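Local coordinates for protein periplasmic beta-glucosidase (Pseudomonas aeruginosa, PDB 6R5T) that probably hydrolyses terminal, non-reducing beta-D-glucosyl residues with release of beta-D-glucose, as a periplasmic family 3 glycoside hydrolase, and binds magnesium, at residues G93-W98 against K562-F567; L493-S498 against R521-G526; L517-P522 against I535-F540. The protein carries 1 engineered substitution. All coordinates share one frame; numbering follows the deposited sequence. Where two conformers were deposited one is given.

Contact 1: residues G93-W98 against K562-F567; sequences GLAASW and KLTMSF
Lys562 meets the type I turn Ala95-Trp98, into which helix 91-95 runs, through both of its backbone polar groups. Its amide N donates to Ala96 O at 3.0 Å, in the carbonyl plane and on a lone pair, while its carbonyl O takes the indole NE1 of Trp98 at 2.9 Å. That second bond is bent (139° at the hydrogen): the oxygen lies in the indole plane, yet NE1 stands above the plane of the carbonyl. The same oxygen lies 3.2 Å from Ala96 CA in a CA-H...O contact. The Lys562 side chain crosses the indole at about a right angle, CB lying 3.5 Å from Trp98 NE1, and its NZ bonds Gly613 O and Leu720 O. Leu563 adds only its carbonyl O, near the plane of the indole at its edge. At Thr564, with CG2 anti to the carbonyl carbon, the methyl sits 3.5 Å from Ala95 O and equally close to Trp98 NE1, whereas OG1 bonds Phe142 O. Both hydrogen bonds satisfy buried polar groups; the NE1 bond and the Thr564 methyl, with Phe676 and Phe610 packed on the ring, would limit rotation of the indole where the barrel meets the second domain and strands of the fibronectin-like domain.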
# COMPACT_ATOMS: atom_id res chain seq x y z
N GLY A 93 -14.36 15.28 10.42
CA GLY A 93 -15.46 15.42 11.38
C GLY A 93 -16.70 16.04 10.72
O GLY A 93 -17.83 15.63 10.98
N LEU A 94 -16.53 17.03 9.87
CA LEU A 94 -17.67 17.60 9.13
C LEU A 94 -18.31 16.53 8.27
O LEU A 94 -19.54 16.51 8.14
CB LEU A 94 -17.20 18.75 8.23
CG LEU A 94 -16.64 19.97 8.93
CD1 LEU A 94 -16.03 20.98 7.95
CD2 LEU A 94 -17.77 20.65 9.72
N ALA A 95 -17.53 15.68 7.61
CA ALA A 95 -18.07 14.63 6.75
C ALA A 95 -18.93 13.69 7.59
O ALA A 95 -19.92 13.19 7.07
CB ALA A 95 -16.95 13.88 6.06
N ALA A 96 -18.56 13.45 8.84
CA ALA A 96 -19.27 12.50 9.70
C ALA A 96 -20.66 13.02 10.02
O ALA A 96 -21.47 12.23 10.57
CB ALA A 96 -18.48 12.20 10.96
N SER A 97 -20.95 14.28 9.74
CA SER A 97 -22.33 14.80 9.86
C SER A 97 -23.27 14.14 8.83
O SER A 97 -24.48 14.21 9.03
CB SER A 97 -22.39 16.29 9.74
OG SER A 97 -22.25 16.71 8.37
N TRP A 98 -22.74 13.70 7.69
CA TRP A 98 -23.57 13.16 6.58
C TRP A 98 -24.70 14.14 6.23
O TRP A 98 -25.82 13.72 5.87
CB TRP A 98 -24.14 11.78 6.93
CG TRP A 98 -23.11 10.70 6.91
CD1 TRP A 98 -22.17 10.44 7.85
CD2 TRP A 98 -22.91 9.74 5.89
NE1 TRP A 98 -21.40 9.36 7.50
CE2 TRP A 98 -21.86 8.88 6.30
CE3 TRP A 98 -23.55 9.47 4.68
CZ2 TRP A 98 -21.43 7.81 5.54
CZ3 TRP A 98 -23.16 8.38 3.95
CH2 TRP A 98 -22.09 7.58 4.35
N LYS A 562 -21.59 9.54 11.85
CA LYS A 562 -21.21 8.22 11.34
C LYS A 562 -19.90 8.32 10.60
O LYS A 562 -19.67 9.29 9.88
CB LYS A 562 -22.35 7.65 10.46
CG LYS A 562 -23.51 7.11 11.33
CD LYS A 562 -24.57 6.49 10.55
CE LYS A 562 -25.67 5.88 11.40
NZ LYS A 562 -25.25 4.57 11.98
N LEU A 563 -19.08 7.29 10.72
CA LEU A 563 -17.74 7.27 10.10
C LEU A 563 -17.84 7.42 8.60
O LEU A 563 -18.68 6.76 7.98
CB LEU A 563 -16.98 6.00 10.44
CG LEU A 563 -16.80 5.76 11.93
CD1 LEU A 563 -16.05 4.46 12.12
CD2 LEU A 563 -16.07 6.92 12.62
N THR A 564 -16.90 8.18 8.01
CA THR A 564 -16.77 8.20 6.53
C THR A 564 -15.44 7.58 6.09
O THR A 564 -15.05 7.72 4.92
CB THR A 564 -16.87 9.63 5.98
OG1 THR A 564 -15.76 10.42 6.42
CG2 THR A 564 -18.20 10.26 6.39
N MET A 565 -14.72 7.00 7.04
CA MET A 565 -13.48 6.25 6.72
C MET A 565 -13.47 5.06 7.67
O MET A 565 -13.82 5.19 8.86
CB MET A 565 -12.28 7.16 6.92
CG MET A 565 -10.99 6.62 6.36
SD MET A 565 -9.76 7.96 6.30
CE MET A 565 -8.35 6.99 5.75
N SER A 566 -13.11 3.91 7.14
CA SER A 566 -13.06 2.62 7.86
C SER A 566 -11.95 2.70 8.92
O SER A 566 -10.89 3.28 8.63
CB SER A 566 -12.77 1.55 6.85
OG SER A 566 -13.88 1.40 5.98
N PHE A 567 -12.16 2.15 10.12
CA PHE A 567 -11.13 2.16 11.18
C PHE A 567 -10.46 0.79 11.18
O PHE A 567 -11.12 -0.20 11.51
CB PHE A 567 -11.73 2.48 12.54
CG PHE A 567 -11.88 3.95 12.83
CD1 PHE A 567 -12.29 4.85 11.87
CD2 PHE A 567 -11.65 4.43 14.10
CE1 PHE A 567 -12.42 6.21 12.15
CE2 PHE A 567 -11.84 5.78 14.39
CZ PHE A 567 -12.19 6.68 13.42

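Contact 2: residues L493-S498 against R521-G526; sequences LRIPAS and RPLSLG
Two connecting loops of the alpha/beta sandwich domain meet here: residues 493-496, which lead into helix 497-508, and residues 521-525, which carry the chain from strand 513-518 to helix 526-531. The central bond runs from Ser524 N to Leu493 O, 2.8 Å long and fairly straight (159° at the hydrogen), although the donor stands well above the carbonyl plane. Leu493 O also receives a CA-H...O contact from Leu523 CA at 3.1 Å, and the CB and CD2 of Leu523 lie against the same oxygen. Two residues after Leu493, a water bridges the backbones, accepting from Ile495 N at 2.9 Å and donating to Ser524 O at 2.7 Å.

Apolar side chains add to this backbone link. Leu493 reaches with CD2 to the aliphatic CD of Arg521, 3.8 Å away, the two side chains crossing at about a right angle. The guanidinium beyond that CD is engaged elsewhere, in a salt bridge with Glu479 and hydrogen bonds to several loop carbonyls. Ile495 extends its CD1 to Leu525 CD2 at 3.9 Å, again nearly perpendicular, and its CG1 approaches Leu523 CD1 at 4.2 Å.

Pro496 and Leu525 occupy the N-cap positions of the two following helices. Joining the residues ahead of one helix to those ahead of the next is consistent with the beta-alpha-beta crossovers of the alpha/beta sandwich, where the loops after strands 472-478 and 513-518 lead into successive helices.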
# COMPACT_ATOMS: atom_id res chain seq x y z
N LEU A 493 -1.17 3.30 14.45
CA LEU A 493 -2.48 3.98 14.45
C LEU A 493 -3.12 3.93 15.84
O LEU A 493 -4.25 4.40 15.97
CB LEU A 493 -3.43 3.37 13.42
CG LEU A 493 -2.91 3.41 11.98
CD1 LEU A 493 -3.89 2.64 11.14
CD2 LEU A 493 -2.75 4.85 11.48
N ARG A 494 -2.42 3.44 16.84
CA ARG A 494 -3.00 3.39 18.20
C ARG A 494 -2.98 4.77 18.86
O ARG A 494 -2.26 5.69 18.47
CB ARG A 494 -2.24 2.40 19.07
CG ARG A 494 -2.43 0.95 18.64
CD ARG A 494 -1.53 -0.01 19.36
NE ARG A 494 -0.14 0.33 19.12
CZ ARG A 494 0.91 -0.27 19.69
NH1 ARG A 494 0.73 -1.30 20.49
NH2 ARG A 494 2.13 0.18 19.46
N ILE A 495 -3.76 4.87 19.92
CA ILE A 495 -3.54 5.98 20.87
C ILE A 495 -2.09 5.89 21.29
O ILE A 495 -1.53 4.82 21.50
CB ILE A 495 -4.54 5.83 22.03
CG1 ILE A 495 -5.98 6.04 21.60
CG2 ILE A 495 -4.17 6.71 23.20
CD1 ILE A 495 -7.04 5.75 22.65
N PRO A 496 -1.40 7.04 21.49
CA PRO A 496 -0.02 6.98 21.96
C PRO A 496 0.15 6.13 23.23
O PRO A 496 -0.70 6.15 24.12
CB PRO A 496 0.34 8.44 22.22
CG PRO A 496 -0.56 9.18 21.22
CD PRO A 496 -1.86 8.41 21.20
N ALA A 497 1.30 5.46 23.32
CA ALA A 497 1.58 4.48 24.39
C ALA A 497 1.45 5.12 25.78
O ALA A 497 0.95 4.44 26.69
CB ALA A 497 2.94 3.88 24.21
N SER A 498 1.91 6.35 25.96
CA SER A 498 1.86 6.98 27.31
C SER A 498 0.40 7.04 27.75
O SER A 498 0.08 6.86 28.97
CB SER A 498 2.48 8.33 27.35
OG SER A 498 1.85 9.18 26.37
N ARG A 521 -7.29 11.13 12.22
CA ARG A 521 -7.23 9.98 11.29
C ARG A 521 -7.92 8.84 12.03
O ARG A 521 -8.02 8.85 13.25
CB ARG A 521 -5.80 9.56 11.01
CG ARG A 521 -4.98 9.24 12.25
CD ARG A 521 -3.70 8.46 12.02
NE ARG A 521 -2.76 9.11 11.10
CZ ARG A 521 -1.98 10.12 11.38
NH1 ARG A 521 -1.13 10.57 10.48
NH2 ARG A 521 -2.02 10.70 12.56
N PRO A 522 -8.34 7.81 11.31
CA PRO A 522 -8.72 6.57 11.97
C PRO A 522 -7.64 6.08 12.95
O PRO A 522 -6.47 6.14 12.63
CB PRO A 522 -8.88 5.58 10.81
CG PRO A 522 -9.24 6.48 9.65
CD PRO A 522 -8.38 7.70 9.84
N LEU A 523 -8.08 5.55 14.09
CA LEU A 523 -7.18 4.95 15.10
C LEU A 523 -7.52 3.49 15.27
O LEU A 523 -8.67 3.09 15.00
CB LEU A 523 -7.33 5.61 16.47
CG LEU A 523 -7.04 7.11 16.54
CD1 LEU A 523 -7.32 7.65 17.95
CD2 LEU A 523 -5.64 7.39 16.11
N SER A 524 -6.50 2.73 15.64
CA SER A 524 -6.65 1.30 16.02
C SER A 524 -7.08 1.24 17.49
O SER A 524 -6.29 1.70 18.36
CB SER A 524 -5.38 0.56 15.75
OG SER A 524 -4.32 1.07 16.50
N LEU A 525 -8.29 0.72 17.74
CA LEU A 525 -8.94 0.88 19.07
C LEU A 525 -9.40 -0.47 19.63
O LEU A 525 -10.38 -0.48 20.39
CB LEU A 525 -10.10 1.84 18.89
CG LEU A 525 -9.70 3.28 18.58
CD1 LEU A 525 -10.87 4.11 18.12
CD2 LEU A 525 -9.05 3.94 19.82
N GLY A 526 -8.69 -1.55 19.32
CA GLY A 526 -9.19 -2.87 19.75
C GLY A 526 -9.25 -2.96 21.28
O GLY A 526 -10.25 -3.48 21.77
O HOH W 1 -5.31 2.59 20.76

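Contact 3: residues L517-P522 against I535-F540; sequences LMNGRP and ILETWF
The ring of Phe540 lies with one face against the backbone of Asn519, whose N sits 3.6 Å above the ring plane and toward its rim; Gly520 N and Met518 CB approach the same ring obliquely. Trp539 carries Glu537 CG over the centre of one face of its indole, and Asn519 O lies near the indole plane at its edge. The third flat pair is the amide of Asn519 with the carboxylate of Glu537, which come from opposite directions with their planes 40° apart.

Asn519 ND2 donates to Glu537 OE1 at 2.9 Å, from the syn side and somewhat out of the carboxylate plane, and also to Arg521 O at 2.8 Å; both acceptors lie close to the amide plane. Asn519 OD1 and Glu537 OE2 are only 2.4 Å apart. OE2 is met on its anti side by Trp539 N. Glu537 can turn back in this way because CG lies anti to the backbone N (chi1 169°) and the chain turns about CB-CG (chi2 67°), bringing the carboxylate alongside its own following backbone.

Next to these groups the strands 513-518 and 534-537 pair in parallel. Leu517 N donates to Leu536 O in an almost linear bond, and Leu517 O accepts from both Thr538 N and Thr538 OG1, each at 2.8 Å. Asn519 N then reaches Trp539 O at 3.1 Å, continuing the pairing beyond Leu517 and Thr538. Leu517 CD1 packs 3.7 Å from Ile535 CG2, on the face of the sheet that holds Leu517 and Glu537.

So short a distance between two oxygens would be consistent with a protonated Glu537, and the bonds around it would keep amide and carboxylate from rotating at the end of this beta-alpha-beta unit.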
# COMPACT_ATOMS: atom_id res chain seq x y z
N LEU A 517 -12.31 10.78 22.48
CA LEU A 517 -11.14 10.63 21.59
C LEU A 517 -11.01 11.90 20.75
O LEU A 517 -12.02 12.35 20.15
CB LEU A 517 -11.43 9.48 20.63
CG LEU A 517 -11.53 8.07 21.18
CD1 LEU A 517 -11.67 7.12 19.98
CD2 LEU A 517 -10.34 7.72 22.05
N MET A 518 -9.80 12.43 20.67
CA MET A 518 -9.45 13.47 19.68
C MET A 518 -8.42 12.83 18.77
O MET A 518 -7.51 12.12 19.23
CB MET A 518 -8.92 14.75 20.30
CG MET A 518 -9.85 15.34 21.24
SD MET A 518 -9.40 17.11 21.43
CE MET A 518 -10.46 17.37 22.84
N ASN A 519 -8.52 13.14 17.51
CA ASN A 519 -7.63 12.51 16.52
C ASN A 519 -8.00 13.04 15.14
O ASN A 519 -9.15 13.50 14.93
CB ASN A 519 -7.81 10.98 16.46
CG ASN A 519 -9.23 10.49 16.42
OD1 ASN A 519 -10.00 10.77 17.37
ND2 ASN A 519 -9.61 9.76 15.38
N GLY A 520 -7.04 12.94 14.21
CA GLY A 520 -7.25 13.47 12.86
C GLY A 520 -7.26 12.39 11.81
O GLY A 520 -7.26 12.70 10.62
N ARG A 521 -7.29 11.13 12.22
CA ARG A 521 -7.23 9.98 11.29
C ARG A 521 -7.92 8.84 12.03
O ARG A 521 -8.02 8.85 13.25
CB ARG A 521 -5.80 9.56 11.01
CG ARG A 521 -4.98 9.24 12.25
CD ARG A 521 -3.70 8.46 12.02
NE ARG A 521 -2.76 9.11 11.10
CZ ARG A 521 -1.98 10.12 11.38
NH1 ARG A 521 -1.13 10.57 10.48
NH2 ARG A 521 -2.02 10.70 12.56
N PRO A 522 -8.34 7.81 11.31
CA PRO A 522 -8.72 6.57 11.97
C PRO A 522 -7.64 6.08 12.95
O PRO A 522 -6.47 6.14 12.63
CB PRO A 522 -8.88 5.58 10.81
CG PRO A 522 -9.24 6.48 9.65
CD PRO A 522 -8.38 7.70 9.84
N ILE A 535 -17.29 5.13 24.28
CA ILE A 535 -16.25 5.78 23.43
C ILE A 535 -16.94 6.76 22.51
O ILE A 535 -17.85 6.36 21.80
CB ILE A 535 -15.50 4.75 22.57
CG1 ILE A 535 -14.83 3.66 23.39
CG2 ILE A 535 -14.48 5.44 21.67
CD1 ILE A 535 -14.25 2.55 22.57
N LEU A 536 -16.52 8.02 22.57
CA LEU A 536 -17.07 9.09 21.72
C LEU A 536 -15.91 9.63 20.88
O LEU A 536 -14.93 10.12 21.41
CB LEU A 536 -17.68 10.20 22.57
CG LEU A 536 -18.35 11.34 21.81
CD1 LEU A 536 -19.58 10.80 21.04
CD2 LEU A 536 -18.69 12.50 22.74
N GLU A 537 -16.04 9.48 19.57
CA GLU A 537 -15.07 10.04 18.60
C GLU A 537 -15.40 11.52 18.38
O GLU A 537 -16.52 11.80 17.91
CB GLU A 537 -15.17 9.22 17.32
CG GLU A 537 -14.42 9.83 16.15
CD GLU A 537 -12.95 9.83 16.38
OE1 GLU A 537 -12.30 8.84 15.98
OE2 GLU A 537 -12.42 10.80 17.00
N THR A 538 -14.47 12.43 18.70
CA THR A 538 -14.74 13.87 18.57
C THR A 538 -13.79 14.51 17.56
O THR A 538 -13.85 15.75 17.37
CB THR A 538 -14.63 14.60 19.92
OG1 THR A 538 -13.27 14.82 20.30
CG2 THR A 538 -15.37 13.82 20.98
N TRP A 539 -12.94 13.74 16.89
CA TRP A 539 -12.06 14.29 15.84
C TRP A 539 -11.24 15.43 16.45
O TRP A 539 -10.74 15.26 17.56
CB TRP A 539 -12.88 14.73 14.65
CG TRP A 539 -13.90 13.75 14.18
CD1 TRP A 539 -15.25 13.86 14.33
CD2 TRP A 539 -13.65 12.53 13.50
NE1 TRP A 539 -15.86 12.79 13.77
CE2 TRP A 539 -14.91 11.97 13.22
CE3 TRP A 539 -12.49 11.83 13.11
CZ2 TRP A 539 -15.05 10.74 12.58
CZ3 TRP A 539 -12.64 10.61 12.47
CH2 TRP A 539 -13.90 10.09 12.20
N PHE A 540 -11.13 16.57 15.79
CA PHE A 540 -10.78 17.85 16.46
C PHE A 540 -12.00 18.73 16.20
O PHE A 540 -12.27 19.04 15.03
CB PHE A 540 -9.47 18.45 15.95
CG PHE A 540 -8.25 17.59 16.16
CD1 PHE A 540 -7.86 17.20 17.44
CD2 PHE A 540 -7.56 17.10 15.09
CE1 PHE A 540 -6.76 16.39 17.63
CE2 PHE A 540 -6.47 16.27 15.28
CZ PHE A 540 -6.08 15.91 16.55

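In the fold
From the N terminus the chain runs through the TIM-barrel domain, where residues 93-98 form the first side of contact 1. In the second domain contact 2 opens with a segment that leads into and begins helix 497-508, and it closes at 521-526. Contact 3 has by then begun at 517 and closes at 535-540, so the two interlock, sharing Arg521 and Pro522. Only at residues 562-567 does contact 1 close the long loop, with both others nested inside it, tying barrel to sandwich. All three adjoin: Gly93 CA lies 3.3 Å from Trp539 CD1, Phe567 packs on Pro522, and Leu525 CD1 meets Leu517 CD1, so the domain junction continues into the ends of two inner strands and the loops that follow them.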